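Local coordinates for ABC transporter, substrate binding protein (Mannopine) (Agrobacterium fabrum, PDB 5L9S), which probably serves as the periplasmic substrate-binding component of an ABC transporter, with mannopine as the likely ligand, and is captured here open and without ligand, at residues K177-E180 and L181-S184; M314-L317 and V318-N322; A17-A21 and W22-F26; A263-K266 and A267-L271; E79-S82 and D83-M86. All blocks are in the same frame, centred on the assembly; numbering follows the deposited sequence.

Contact 1. Residues K177-E180 and L181-S184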
loop_
_atom_site.group_PDB
_atom_site.type_symbol
_atom_site.label_atom_id
_atom_site.label_comp_id
_atom_site.label_asym_id
_atom_site.label_seq_id
_atom_site.Cartn_x
_atom_site.Cartn_y
_atom_site.Cartn_z
ATOM N N LYS A 177 0.715 6.637 -24.399
ATOM C CA LYS A 177 2.075 6.339 -23.958
ATOM C C LYS A 177 2.306 4.825 -23.839
ATOM O O LYS A 177 3.345 4.340 -24.312
ATOM C CB LYS A 177 2.430 7.086 -22.652
ATOM C CG LYS A 177 3.929 7.066 -22.257
ATOM C CD LYS A 177 4.808 7.971 -23.133
ATOM C CE LYS A 177 6.254 7.984 -22.720
ATOM N NZ LYS A 177 7.116 8.600 -23.765
ATOM N N LEU A 178 1.324 4.081 -23.242
ATOM C CA LEU A 178 1.394 2.624 -23.086
ATOM C C LEU A 178 1.539 1.885 -24.385
ATOM O O LEU A 178 2.242 0.881 -24.403
ATOM C CB LEU A 178 0.222 2.058 -22.304
ATOM C CG LEU A 178 0.470 1.956 -20.827
ATOM C CD1 LEU A 178 -0.819 1.816 -20.071
ATOM C CD2 LEU A 178 1.440 0.818 -20.504
ATOM N N ASP A 179 0.889 2.378 -25.475
ATOM C CA ASP A 179 0.939 1.793 -26.824
ATOM C C ASP A 179 2.368 1.777 -27.388
ATOM O O ASP A 179 2.741 0.809 -28.052
ATOM C CB ASP A 179 -0.055 2.494 -27.789
ATOM C CG ASP A 179 -1.543 2.160 -27.614
ATOM O OD1 ASP A 179 -1.880 0.950 -27.498
ATOM O OD2 ASP A 179 -2.378 3.100 -27.692
ATOM N N GLU A 180 3.178 2.820 -27.078
ATOM C CA GLU A 180 4.580 2.938 -27.500
ATOM C C GLU A 180 5.433 1.811 -26.916
ATOM O O GLU A 180 6.383 1.363 -27.568
ATOM C CB GLU A 180 5.193 4.263 -27.027
ATOM C CG GLU A 180 4.567 5.520 -27.594
ATOM C CD GLU A 180 5.240 6.806 -27.146
ATOM O OE1 GLU A 180 4.615 7.879 -27.314
ATOM O OE2 GLU A 180 6.380 6.747 -26.623
ATOM N N LEU A 181 5.099 1.370 -25.692
ATOM C CA LEU A 181 5.843 0.350 -24.966
ATOM C C LEU A 181 5.306 -1.080 -25.088
ATOM O O LEU A 181 6.096 -2.020 -24.974
ATOM C CB LEU A 181 5.934 0.754 -23.478
ATOM C CG LEU A 181 7.008 0.077 -22.623
ATOM C CD1 LEU A 181 8.425 0.387 -23.139
ATOM C CD2 LEU A 181 6.864 0.484 -21.170
ATOM N N ARG A 182 3.982 -1.232 -25.302
ATOM C CA ARG A 182 3.181 -2.470 -25.298
ATOM C C ARG A 182 3.851 -3.702 -26.008
ATOM O O ARG A 182 3.684 -4.816 -25.492
ATOM C CB ARG A 182 1.739 -2.190 -25.808
ATOM C CG ARG A 182 1.270 -2.856 -27.108
ATOM C CD ARG A 182 -0.238 -3.084 -27.106
ATOM N NE ARG A 182 -0.625 -4.174 -26.201
ATOM C CZ ARG A 182 -1.873 -4.456 -25.840
ATOM N NH1 ARG A 182 -2.887 -3.729 -26.299
ATOM N NH2 ARG A 182 -2.118 -5.462 -25.009
ATOM N N ASP A 183 4.626 -3.507 -27.120
ATOM C CA ASP A 183 5.323 -4.591 -27.836
ATOM C C ASP A 183 6.504 -5.193 -27.050
ATOM O O ASP A 183 6.845 -6.364 -27.230
ATOM C CB ASP A 183 5.783 -4.119 -29.222
ATOM C CG ASP A 183 5.441 -5.059 -30.364
ATOM O OD1 ASP A 183 4.774 -6.092 -30.111
ATOM O OD2 ASP A 183 5.828 -4.757 -31.518
ATOM N N SER A 184 7.110 -4.386 -26.174
ATOM C CA SER A 184 8.233 -4.756 -25.301
ATOM C C SER A 184 7.793 -5.474 -24.009
ATOM O O SER A 184 8.617 -6.138 -23.372
ATOM C CB SER A 184 9.055 -3.520 -24.960
ATOM O OG SER A 184 9.457 -2.882 -26.163
#

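Contact 2. Residues M314-L317 and V318-N322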
loop_
_atom_site.group_PDB
_atom_site.type_symbol
_atom_site.label_atom_id
_atom_site.label_comp_id
_atom_site.label_asym_id
_atom_site.label_seq_id
_atom_site.Cartn_x
_atom_site.Cartn_y
_atom_site.Cartn_z
ATOM N N MET A 314 -13.086 4.378 -11.193
ATOM C CA MET A 314 -12.853 2.930 -11.131
ATOM C C MET A 314 -13.502 2.093 -12.258
ATOM O O MET A 314 -12.792 1.318 -12.907
ATOM C CB MET A 314 -13.280 2.385 -9.764
ATOM C CG MET A 314 -12.170 1.720 -9.018
ATOM S SD MET A 314 -11.679 0.252 -9.922
ATOM C CE MET A 314 -11.203 -0.826 -8.534
ATOM N N GLY A 315 -14.823 2.226 -12.438
ATOM C CA GLY A 315 -15.583 1.497 -13.452
ATOM C C GLY A 315 -15.055 1.722 -14.851
ATOM O O GLY A 315 -14.729 0.764 -15.560
ATOM N N MET A 316 -14.915 3.010 -15.221
ATOM C CA MET A 316 -14.376 3.480 -16.497
ATOM C C MET A 316 -13.002 2.853 -16.764
ATOM O O MET A 316 -12.792 2.336 -17.862
ATOM C CB MET A 316 -14.286 5.026 -16.501
ATOM C CG MET A 316 -13.932 5.635 -17.846
ATOM S SD MET A 316 -12.162 6.021 -17.998
ATOM C CE MET A 316 -12.191 7.127 -19.440
ATOM N N LEU A 317 -12.094 2.876 -15.752
ATOM C CA LEU A 317 -10.725 2.362 -15.833
ATOM C C LEU A 317 -10.644 0.874 -16.151
ATOM O O LEU A 317 -9.951 0.502 -17.100
ATOM C CB LEU A 317 -9.917 2.685 -14.559
ATOM C CG LEU A 317 -9.551 4.142 -14.264
ATOM C CD1 LEU A 317 -8.673 4.221 -13.014
ATOM C CD2 LEU A 317 -8.863 4.796 -15.442
ATOM N N VAL A 318 -11.369 0.032 -15.371
ATOM C CA VAL A 318 -11.460 -1.430 -15.538
ATOM C C VAL A 318 -12.003 -1.768 -16.949
ATOM O O VAL A 318 -11.424 -2.615 -17.639
ATOM C CB VAL A 318 -12.291 -2.075 -14.393
ATOM C CG1 VAL A 318 -12.583 -3.549 -14.667
ATOM C CG2 VAL A 318 -11.591 -1.908 -13.046
ATOM N N GLN A 319 -13.075 -1.056 -17.386
ATOM C CA GLN A 319 -13.676 -1.209 -18.706
ATOM C C GLN A 319 -12.616 -0.927 -19.783
ATOM O O GLN A 319 -12.290 -1.811 -20.577
ATOM C CB GLN A 319 -14.853 -0.231 -18.873
ATOM C CG GLN A 319 -16.222 -0.743 -18.447
ATOM C CD GLN A 319 -17.349 0.163 -18.918
ATOM O OE1 GLN A 319 -17.138 1.319 -19.320
ATOM N NE2 GLN A 319 -18.581 -0.353 -18.901
ATOM N N ARG A 320 -12.050 0.295 -19.761
ATOM C CA ARG A 320 -11.036 0.767 -20.689
ATOM C C ARG A 320 -9.795 -0.106 -20.746
ATOM O O ARG A 320 -9.244 -0.264 -21.826
ATOM C CB ARG A 320 -10.672 2.220 -20.382
ATOM C CG ARG A 320 -11.443 3.195 -21.237
ATOM C CD ARG A 320 -10.499 3.967 -22.119
ATOM N NE ARG A 320 -10.542 5.376 -21.764
ATOM C CZ ARG A 320 -9.792 6.319 -22.315
ATOM N NH1 ARG A 320 -9.908 7.579 -21.920
ATOM N NH2 ARG A 320 -8.909 6.008 -23.259
ATOM N N TRP A 321 -9.359 -0.672 -19.612
ATOM C CA TRP A 321 -8.169 -1.534 -19.551
ATOM C C TRP A 321 -8.415 -2.909 -20.178
ATOM O O TRP A 321 -7.621 -3.333 -21.023
ATOM C CB TRP A 321 -7.647 -1.664 -18.108
ATOM C CG TRP A 321 -6.420 -2.518 -17.965
ATOM C CD1 TRP A 321 -6.367 -3.807 -17.523
ATOM C CD2 TRP A 321 -5.067 -2.138 -18.257
ATOM N NE1 TRP A 321 -5.064 -4.252 -17.508
ATOM C CE2 TRP A 321 -4.245 -3.255 -17.975
ATOM C CE3 TRP A 321 -4.462 -0.953 -18.706
ATOM C CZ2 TRP A 321 -2.857 -3.233 -18.161
ATOM C CZ3 TRP A 321 -3.082 -0.924 -18.846
ATOM C CH2 TRP A 321 -2.298 -2.058 -18.591
ATOM N N ASN A 322 -9.509 -3.604 -19.762
ATOM C CA ASN A 322 -9.869 -4.936 -20.256
ATOM C C ASN A 322 -10.045 -4.945 -21.756
ATOM O O ASN A 322 -9.657 -5.918 -22.413
ATOM C CB ASN A 322 -11.112 -5.479 -19.540
ATOM C CG ASN A 322 -10.847 -6.137 -18.185
ATOM O OD1 ASN A 322 -9.725 -6.116 -17.613
ATOM N ND2 ASN A 322 -11.904 -6.739 -17.641
#

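Contact 3. Residues A17-A21 and W22-F26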
loop_
_atom_site.group_PDB
_atom_site.type_symbol
_atom_site.label_atom_id
_atom_site.label_comp_id
_atom_site.label_asym_id
_atom_site.label_seq_id
_atom_site.Cartn_x
_atom_site.Cartn_y
_atom_site.Cartn_z
ATOM N N ALA A 17 2.581 -10.502 13.187
ATOM C CA ALA A 17 3.421 -9.301 13.314
ATOM C C ALA A 17 2.717 -8.226 14.190
ATOM O O ALA A 17 3.349 -7.615 15.063
ATOM C CB ALA A 17 3.748 -8.738 11.937
ATOM N N LEU A 18 1.399 -8.037 13.972
ATOM C CA LEU A 18 0.564 -7.095 14.720
ATOM C C LEU A 18 0.347 -7.526 16.164
ATOM O O LEU A 18 0.294 -6.679 17.044
ATOM C CB LEU A 18 -0.780 -6.836 13.991
ATOM C CG LEU A 18 -0.697 -6.282 12.536
ATOM C CD1 LEU A 18 -2.056 -6.078 11.966
ATOM C CD2 LEU A 18 0.116 -4.982 12.443
ATOM N N ARG A 19 0.276 -8.826 16.426
ATOM C CA ARG A 19 0.074 -9.346 17.781
ATOM C C ARG A 19 1.288 -9.062 18.662
ATOM O O ARG A 19 1.141 -8.616 19.798
ATOM C CB ARG A 19 -0.205 -10.847 17.724
ATOM C CG ARG A 19 -0.926 -11.405 18.951
ATOM C CD ARG A 19 -1.125 -12.905 18.847
ATOM N NE ARG A 19 -1.834 -13.296 17.616
ATOM C CZ ARG A 19 -3.160 -13.344 17.480
ATOM N NH1 ARG A 19 -3.956 -13.021 18.495
ATOM N NH2 ARG A 19 -3.699 -13.719 16.329
ATOM N N GLU A 20 2.488 -9.308 18.110
ATOM C CA GLU A 20 3.771 -9.145 18.785
ATOM C C GLU A 20 4.140 -7.677 18.991
ATOM O O GLU A 20 4.657 -7.325 20.051
ATOM C CB GLU A 20 4.882 -9.839 17.984
ATOM C CG GLU A 20 4.754 -11.356 17.902
ATOM C CD GLU A 20 5.629 -12.072 16.878
ATOM O OE1 GLU A 20 6.332 -11.393 16.090
ATOM O OE2 GLU A 20 5.590 -13.326 16.854
ATOM N N ALA A 21 3.893 -6.826 17.978
ATOM C CA ALA A 21 4.285 -5.423 18.012
ATOM C C ALA A 21 3.227 -4.451 18.514
ATOM O O ALA A 21 3.586 -3.391 19.022
ATOM C CB ALA A 21 4.760 -5.001 16.632
ATOM N N TRP A 22 1.931 -4.799 18.367
ATOM C CA TRP A 22 0.839 -3.889 18.666
ATOM C C TRP A 22 -0.181 -4.391 19.689
ATOM O O TRP A 22 -0.466 -3.662 20.636
ATOM C CB TRP A 22 0.172 -3.526 17.323
ATOM C CG TRP A 22 -0.998 -2.585 17.351
ATOM C CD1 TRP A 22 -1.304 -1.671 18.312
ATOM C CD2 TRP A 22 -1.959 -2.412 16.310
ATOM N NE1 TRP A 22 -2.426 -0.974 17.954
ATOM C CE2 TRP A 22 -2.839 -1.396 16.720
ATOM C CE3 TRP A 22 -2.152 -3.007 15.054
ATOM C CZ2 TRP A 22 -3.912 -0.973 15.929
ATOM C CZ3 TRP A 22 -3.253 -2.638 14.304
ATOM C CH2 TRP A 22 -4.105 -1.611 14.727
ATOM N N PHE A 23 -0.737 -5.595 19.514
ATOM C CA PHE A 23 -1.802 -6.104 20.391
ATOM C C PHE A 23 -1.334 -6.512 21.766
ATOM O O PHE A 23 -1.905 -6.018 22.738
ATOM C CB PHE A 23 -2.592 -7.234 19.717
ATOM C CG PHE A 23 -3.115 -6.852 18.346
ATOM C CD1 PHE A 23 -3.475 -5.533 18.057
ATOM C CD2 PHE A 23 -3.281 -7.813 17.358
ATOM C CE1 PHE A 23 -3.954 -5.184 16.797
ATOM C CE2 PHE A 23 -3.761 -7.457 16.093
ATOM C CZ PHE A 23 -4.079 -6.143 15.817
ATOM N N GLU A 24 -0.328 -7.399 21.879
ATOM C CA GLU A 24 0.186 -7.808 23.184
ATOM C C GLU A 24 0.742 -6.606 23.960
ATOM O O GLU A 24 0.270 -6.422 25.093
ATOM C CB GLU A 24 1.171 -8.987 23.109
ATOM C CG GLU A 24 0.446 -10.317 22.947
ATOM C CD GLU A 24 1.239 -11.521 22.459
ATOM O OE1 GLU A 24 2.442 -11.374 22.141
ATOM O OE2 GLU A 24 0.641 -12.619 22.383
ATOM N N PRO A 25 1.596 -5.700 23.368
ATOM C CA PRO A 25 2.052 -4.523 24.144
ATOM C C PRO A 25 0.906 -3.652 24.676
ATOM O O PRO A 25 0.969 -3.209 25.828
ATOM C CB PRO A 25 2.962 -3.773 23.152
ATOM C CG PRO A 25 3.425 -4.827 22.198
ATOM C CD PRO A 25 2.246 -5.733 22.036
ATOM N N PHE A 26 -0.161 -3.470 23.862
ATOM C CA PHE A 26 -1.356 -2.695 24.218
ATOM C C PHE A 26 -2.037 -3.264 25.454
ATOM O O PHE A 26 -2.264 -2.523 26.414
ATOM C CB PHE A 26 -2.352 -2.649 23.036
ATOM C CG PHE A 26 -3.662 -1.958 23.348
ATOM C CD1 PHE A 26 -3.736 -0.570 23.415
ATOM C CD2 PHE A 26 -4.829 -2.693 23.533
ATOM C CE1 PHE A 26 -4.939 0.068 23.691
ATOM C CE2 PHE A 26 -6.038 -2.051 23.802
ATOM C CZ PHE A 26 -6.085 -0.675 23.876
#

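Contact 4. Residues A263-K266 and A267-L271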
loop_
_atom_site.group_PDB
_atom_site.type_symbol
_atom_site.label_atom_id
_atom_site.label_comp_id
_atom_site.label_asym_id
_atom_site.label_seq_id
_atom_site.Cartn_x
_atom_site.Cartn_y
_atom_site.Cartn_z
ATOM N N ALA A 263 6.468 0.315 18.190
ATOM C CA ALA A 263 5.451 -0.653 17.787
ATOM C C ALA A 263 5.416 -0.720 16.251
ATOM O O ALA A 263 5.565 -1.806 15.683
ATOM C CB ALA A 263 4.087 -0.232 18.331
ATOM N N GLN A 264 5.299 0.452 15.591
ATOM C CA GLN A 264 5.284 0.593 14.130
ATOM C C GLN A 264 6.543 0.044 13.475
ATOM O O GLN A 264 6.422 -0.669 12.491
ATOM C CB GLN A 264 5.090 2.055 13.708
ATOM C CG GLN A 264 3.817 2.715 14.218
ATOM C CD GLN A 264 3.744 4.122 13.721
ATOM O OE1 GLN A 264 3.277 5.051 14.402
ATOM N NE2 GLN A 264 4.321 4.331 12.577
ATOM N N ALA A 265 7.745 0.375 14.006
ATOM C CA ALA A 265 9.045 -0.055 13.488
ATOM C C ALA A 265 9.218 -1.577 13.626
ATOM O O ALA A 265 9.730 -2.213 12.703
ATOM C CB ALA A 265 10.157 0.660 14.221
ATOM N N LYS A 266 8.788 -2.161 14.767
ATOM C CA LYS A 266 8.885 -3.599 14.993
ATOM C C LYS A 266 7.993 -4.339 13.975
ATOM O O LYS A 266 8.478 -5.253 13.301
ATOM C CB LYS A 266 8.502 -3.939 16.450
ATOM C CG LYS A 266 8.676 -5.401 16.812
ATOM C CD LYS A 266 8.148 -5.708 18.203
ATOM C CE LYS A 266 7.877 -7.185 18.423
ATOM N NZ LYS A 266 9.087 -8.032 18.205
ATOM N N ALA A 267 6.715 -3.915 13.846
ATOM C CA ALA A 267 5.774 -4.505 12.895
ATOM C C ALA A 267 6.250 -4.328 11.432
ATOM O O ALA A 267 6.158 -5.271 10.645
ATOM C CB ALA A 267 4.375 -3.919 13.088
ATOM N N CYS A 268 6.814 -3.169 11.090
ATOM C CA CYS A 268 7.281 -2.941 9.719
ATOM C C CYS A 268 8.665 -3.551 9.409
ATOM O O CYS A 268 8.966 -3.745 8.231
ATOM C CB CYS A 268 7.196 -1.470 9.331
ATOM S SG CYS A 268 5.484 -0.906 9.076
ATOM N N GLU A 269 9.456 -3.941 10.439
ATOM C CA GLU A 269 10.721 -4.673 10.219
ATOM C C GLU A 269 10.319 -6.091 9.755
ATOM O O GLU A 269 10.825 -6.576 8.748
ATOM C CB GLU A 269 11.558 -4.780 11.512
ATOM C CG GLU A 269 12.579 -3.670 11.735
ATOM C CD GLU A 269 12.924 -3.409 13.196
ATOM O OE1 GLU A 269 13.011 -4.389 13.973
ATOM O OE2 GLU A 269 13.079 -2.225 13.572
ATOM N N THR A 270 9.340 -6.695 10.454
ATOM C CA THR A 270 8.788 -8.018 10.197
ATOM C C THR A 270 8.138 -8.109 8.807
ATOM O O THR A 270 8.370 -9.082 8.080
ATOM C CB THR A 270 7.745 -8.355 11.294
ATOM O OG1 THR A 270 8.280 -8.117 12.604
ATOM C CG2 THR A 270 7.204 -9.771 11.178
ATOM N N LEU A 271 7.304 -7.103 8.456
ATOM C CA LEU A 271 6.515 -7.083 7.230
ATOM C C LEU A 271 7.135 -6.353 6.026
ATOM O O LEU A 271 6.586 -6.480 4.928
ATOM C CB LEU A 271 5.119 -6.506 7.530
ATOM C CG LEU A 271 4.243 -7.247 8.558
ATOM C CD1 LEU A 271 3.152 -6.349 9.076
ATOM C CD2 LEU A 271 3.699 -8.555 8.022
#

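Contact 5. Residues E79-S82 and D83-M86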
loop_
_atom_site.group_PDB
_atom_site.type_symbol
_atom_site.label_atom_id
_atom_site.label_comp_id
_atom_site.label_asym_id
_atom_site.label_seq_id
_atom_site.Cartn_x
_atom_site.Cartn_y
_atom_site.Cartn_z
ATOM N N GLU A 79 -17.312 4.524 10.782
ATOM C CA GLU A 79 -17.446 5.804 11.457
ATOM C C GLU A 79 -16.493 6.818 10.846
ATOM O O GLU A 79 -15.413 6.443 10.392
ATOM C CB GLU A 79 -17.157 5.651 12.949
ATOM C CG GLU A 79 -18.280 6.187 13.813
ATOM C CD GLU A 79 -17.971 6.126 15.290
ATOM O OE1 GLU A 79 -17.485 7.146 15.832
ATOM O OE2 GLU A 79 -18.161 5.043 15.893
ATOM N N ASP A 80 -16.892 8.098 10.835
ATOM C CA ASP A 80 -16.074 9.199 10.331
ATOM C C ASP A 80 -15.066 9.545 11.438
ATOM O O ASP A 80 -15.451 10.011 12.515
ATOM C CB ASP A 80 -16.969 10.403 9.990
ATOM C CG ASP A 80 -16.311 11.524 9.211
ATOM O OD1 ASP A 80 -15.073 11.532 9.114
ATOM O OD2 ASP A 80 -17.041 12.437 8.750
ATOM N N LEU A 81 -13.785 9.254 11.189
ATOM C CA LEU A 81 -12.716 9.475 12.156
ATOM C C LEU A 81 -12.206 10.913 12.226
ATOM O O LEU A 81 -11.484 11.235 13.169
ATOM C CB LEU A 81 -11.558 8.503 11.892
ATOM C CG LEU A 81 -11.587 7.188 12.655
ATOM C CD1 LEU A 81 -12.439 6.141 11.923
ATOM C CD2 LEU A 81 -10.177 6.652 12.828
ATOM N N SER A 82 -12.568 11.766 11.238
ATOM C CA SER A 82 -12.194 13.187 11.091
ATOM C C SER A 82 -12.070 13.972 12.420
ATOM O O SER A 82 -11.062 14.641 12.626
ATOM C CB SER A 82 -13.157 13.897 10.143
ATOM O OG SER A 82 -13.054 13.348 8.840
ATOM N N ASP A 83 -13.051 13.846 13.326
ATOM C CA ASP A 83 -12.995 14.502 14.638
ATOM C C ASP A 83 -11.825 13.974 15.496
ATOM O O ASP A 83 -11.017 14.775 15.969
ATOM C CB ASP A 83 -14.353 14.480 15.391
ATOM C CG ASP A 83 -15.097 13.158 15.583
ATOM O OD1 ASP A 83 -14.587 12.104 15.112
ATOM O OD2 ASP A 83 -16.208 13.182 16.173
ATOM N N PHE A 84 -11.716 12.633 15.640
ATOM C CA PHE A 84 -10.656 11.923 16.377
ATOM C C PHE A 84 -9.245 12.244 15.834
ATOM O O PHE A 84 -8.288 12.345 16.603
ATOM C CB PHE A 84 -10.924 10.401 16.325
ATOM C CG PHE A 84 -9.750 9.498 16.637
ATOM C CD1 PHE A 84 -9.477 9.110 17.943
ATOM C CD2 PHE A 84 -8.924 9.026 15.621
ATOM C CE1 PHE A 84 -8.390 8.278 18.232
ATOM C CE2 PHE A 84 -7.828 8.210 15.912
ATOM C CZ PHE A 84 -7.571 7.837 17.215
ATOM N N CYS A 85 -9.145 12.364 14.506
ATOM C CA CYS A 85 -7.958 12.631 13.706
ATOM C C CYS A 85 -7.223 13.922 14.039
ATOM O O CYS A 85 -6.010 14.005 13.816
ATOM C CB CYS A 85 -8.337 12.595 12.231
ATOM S SG CYS A 85 -8.845 10.959 11.643
ATOM N N MET A 86 -7.968 14.942 14.490
ATOM C CA MET A 86 -7.488 16.275 14.844
ATOM C C MET A 86 -6.382 16.261 15.892
ATOM O O MET A 86 -5.434 17.034 15.772
ATOM C CB MET A 86 -8.661 17.162 15.294
ATOM C CG MET A 86 -9.403 17.793 14.137
ATOM S SD MET A 86 -11.059 18.396 14.552
ATOM C CE MET A 86 -11.752 18.538 12.921
#

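Contact 1. Residues K177-E180 and L181-S184
Arg182 and Leu181 both turn their backbone N-H groups to the carbonyl of Leu178. The bond from Arg182 N to Leu178 O is 2.9 Å long and bent, with 136° at the hydrogen, while the one from Leu181 N to Leu178 O, 3.2 Å, is weak. Arg182 CB sits against the same oxygen, 3.4 Å from Leu178 O. The side chain then runs past Asp179, with Arg182 CD 4.4 Å from Asp179 OD1. The two charged ends do not meet directly: Asp179 OD1 and Arg182 NH1 are 4.9 Å apart. Both are bound to Trp324 instead: its indole NE1 bonds to Asp179 OD1 and its carbonyl oxygen to Arg182 NH1, while its ring makes a cation-pi contact with the guanidinium. All this lies at the C-terminal end of helix 171-181, in the crossover that links the parallel strands 140-143 and 185-189, where Ser184 pairs through its backbone with Arg140. On the exposed flank of the same turn, Lys177 NZ forms a weak salt bridge of 3.5 Å with Glu180 OE2. Glu180 reaches it with CG beside its own backbone N (chi1 -63°) and an extended chain beyond. On the buried side, Leu181 packs on Trp131 and Phe142, whereas Leu178 lies against Val151 and Leu152 of helix 149-158. Trp131 also donates its NE1 to the carbonyl of Lys177.

Contact 2. Residues M314-L317 and V318-N322
The guanidinium of Arg320 is met at its edge, close to its own plane, by the methyl end of Met316: Met316 CE lies 3.3 Å from Arg320 NE and 3.4 Å from Arg320 NH1. The two long chains run side by side and point the same way. Met316 begins with CG anti to its backbone N (chi1 -172°) and then bends at its second torsion (-97°), which brings the thioether round to the arginine one turn further on. The other flat group is the Trp321 indole. Of its side chain Trp321 CB comes close, 3.3 Å from Leu317 O, and the ring turns to the protein interior, where it packs on Pro148, Phe175 and Leu178, meets the ring of Trp324, and bonds through NE1 to Asn144. Another side of the helix carries Met314 and Val318, whose chains cross with Met314 SD 3.8 Å from Val318 CG2. Beneath these side chains, i to i+4 bonds join residues 314-317 to 318-321, for example Arg320 N to Met316 O at 2.9 Å and Trp321 N to Leu317 O at 2.8 Å, the latter the more bent at 146°. Leu317 faces Leu152 and Pro148, so the Leu317 and Trp321 side binds this C-terminal helix to the rest of its lobe. Because Arg320 NH1 forms a salt bridge with Asp172 of helix 171-181, the Met316 methyl lines a guanidinium that is already paired, and the contact with it is one of van der Waals packing alongside a charge probably neutralised by that aspartate.

Contact 3. Residues A17-A21 and W22-F26
Helix 12-30 connects the parallel strands 4-9 and 33-38 in a beta-alpha-beta unit, and midway along it a wider pi-type turn changes the spacing of its bonds. Leu18 O accepts two N-H groups, from Trp22 N at 2.8 Å and from Phe23 N at 2.9 Å. The first comes from above the carbonyl plane, 36° out of it, and the second is only slightly tilted. Glu24 N then bonds to Arg19 O over 2.8 Å, five residues back and in the carbonyl plane. Pro25 follows, with no N-H to give; its ring rests on the preceding turn, Pro25 CD 3.5 Å from Glu20 O. Trp22 and Phe23 both pack on Leu18. Leu18 CB touches the Phe23 ring at CE2, 3.7 Å away, while Leu18 CD2 reaches the edge of the Trp22 ring at CE3, 4.0 Å. Trp22 runs alongside the leucine because its CG is anti to the backbone N (chi1 -180°), and Phe23 CE1 lies over one face of the indole, offset toward the rim. Around them, Trp22 NE1 bonds to the Leu253 carbonyl, and Phe23 packs on Val34 and Thr36 of strand 33-38. On the outer side Arg19 and Glu24 cross without charged contact; the guanidinium instead bonds to Thr36 and pairs with Glu15. The i to i+5 bonds mark a pi-bulge within an alpha-helix, here followed directly by a proline.

Contact 4. Residues A263-K266 and A267-L271
Thr270 holds OG1 beside its backbone N, with chi1 at -50°, and this torsion folds the hydroxyl back onto the preceding turn, where it donates to Lys266 O across 3.0 Å. Cys268 adopts a similar setting, chi1 -72°, which places SG 3.5 Å from Gln264 O while leaving it joined in a disulfide to Cys273. The carbonyl of Lys266 is a crowded acceptor: besides the hydroxyl it receives weak bonds from Thr270 N and from Glu269 N, each 3.3 Å from Lys266 O. The turn before is more regular. Ala267 N bonds to Ala263 O at 3.0 Å and almost straight, 172° at the hydrogen, and Cys268 N reaches Gln264 O at 2.9 Å. Glu269 N to Ala265 O has the same length but is more bent. Along the flank the Glu269 chain is drawn back over that carbonyl, its CG 3.3 Å from Ala265 O, and its carboxylate goes on to a weak bond with the backbone N of Ser285. The alanines pack closely: Ala267 on Trp257 and on Ala21 of helix 12-30, and Ala265 on Met284 and Gln283. Leu271, the last residue of the helix, lies against Tyr14 and Ala17. A threonine hydroxyl turned to the carbonyl four residues back is a common feature of alpha-helices, here in the final turn of helix 261-271, beside the disulfide that ties the helix to the loop after it.

Contact 5. Residues E79-S82 and D83-M86
Leu81 meets Cys85 with its first side-chain carbon, CB lying 3.7 Å from Cys85 SG. Beyond CG the chain runs side by side with Phe84, and the branch CD2 touches the ring obliquely, 3.9 Å from Phe84 CD2. Further out the leucine packs on Leu240 and Ile254, the latter also a neighbour of the phenylalanine. The backbone of Leu81 ties the same turn together: Cys85 N bonds to Leu81 O at 2.9 Å. Cys85 SG approaches Leu81 O to 3.1 Å on its way to the disulfide with Cys99. At the start of the turn, Asp80 OD1 takes two bonds from Ser82. The hydroxyl, Ser82 OG, lies 2.7 Å from Asp80 OD1 and arrives on the syn side near the carboxylate plane. Ser82 N, 3.3 Å from Asp80 OD1, comes instead from above the plane. Asp83 places its CG between its own N and carbonyl carbon (chi1 52°), which lets Asp83 OD1 accept from Phe84 N over 3.0 Å. The Asp80 carboxylate bonded to the N-H two residues on defines an Asx turn, which caps the N-terminal end of the short, weakly bonded helix 82-85.

How the contacts relate
The five local contacts fall into two spatial groups, contacts 1 and 2 and contacts 3 and 4, with contact 5 nearer the second. Contacts 1 and 2 meet where Leu178 CD1 packs on Trp321 CZ3, 3.8 Å apart, so that helices 171-181 and 307-325 pack against each other. Contacts 3 and 4, centres 10 Å apart, join helices 12-30 and 261-271 through small residues, with Ala17 CB 3.7 Å from Thr270 CG2. The nearest atoms of contact 5 are about 10 Å from contact 3. Between contacts 1 and 3 the centres are 46 Å apart, consistent with the groups lying in the two different lobes of a periplasmic binding protein. The structure is open and unliganded, so no contact can be tied to a bound ligand.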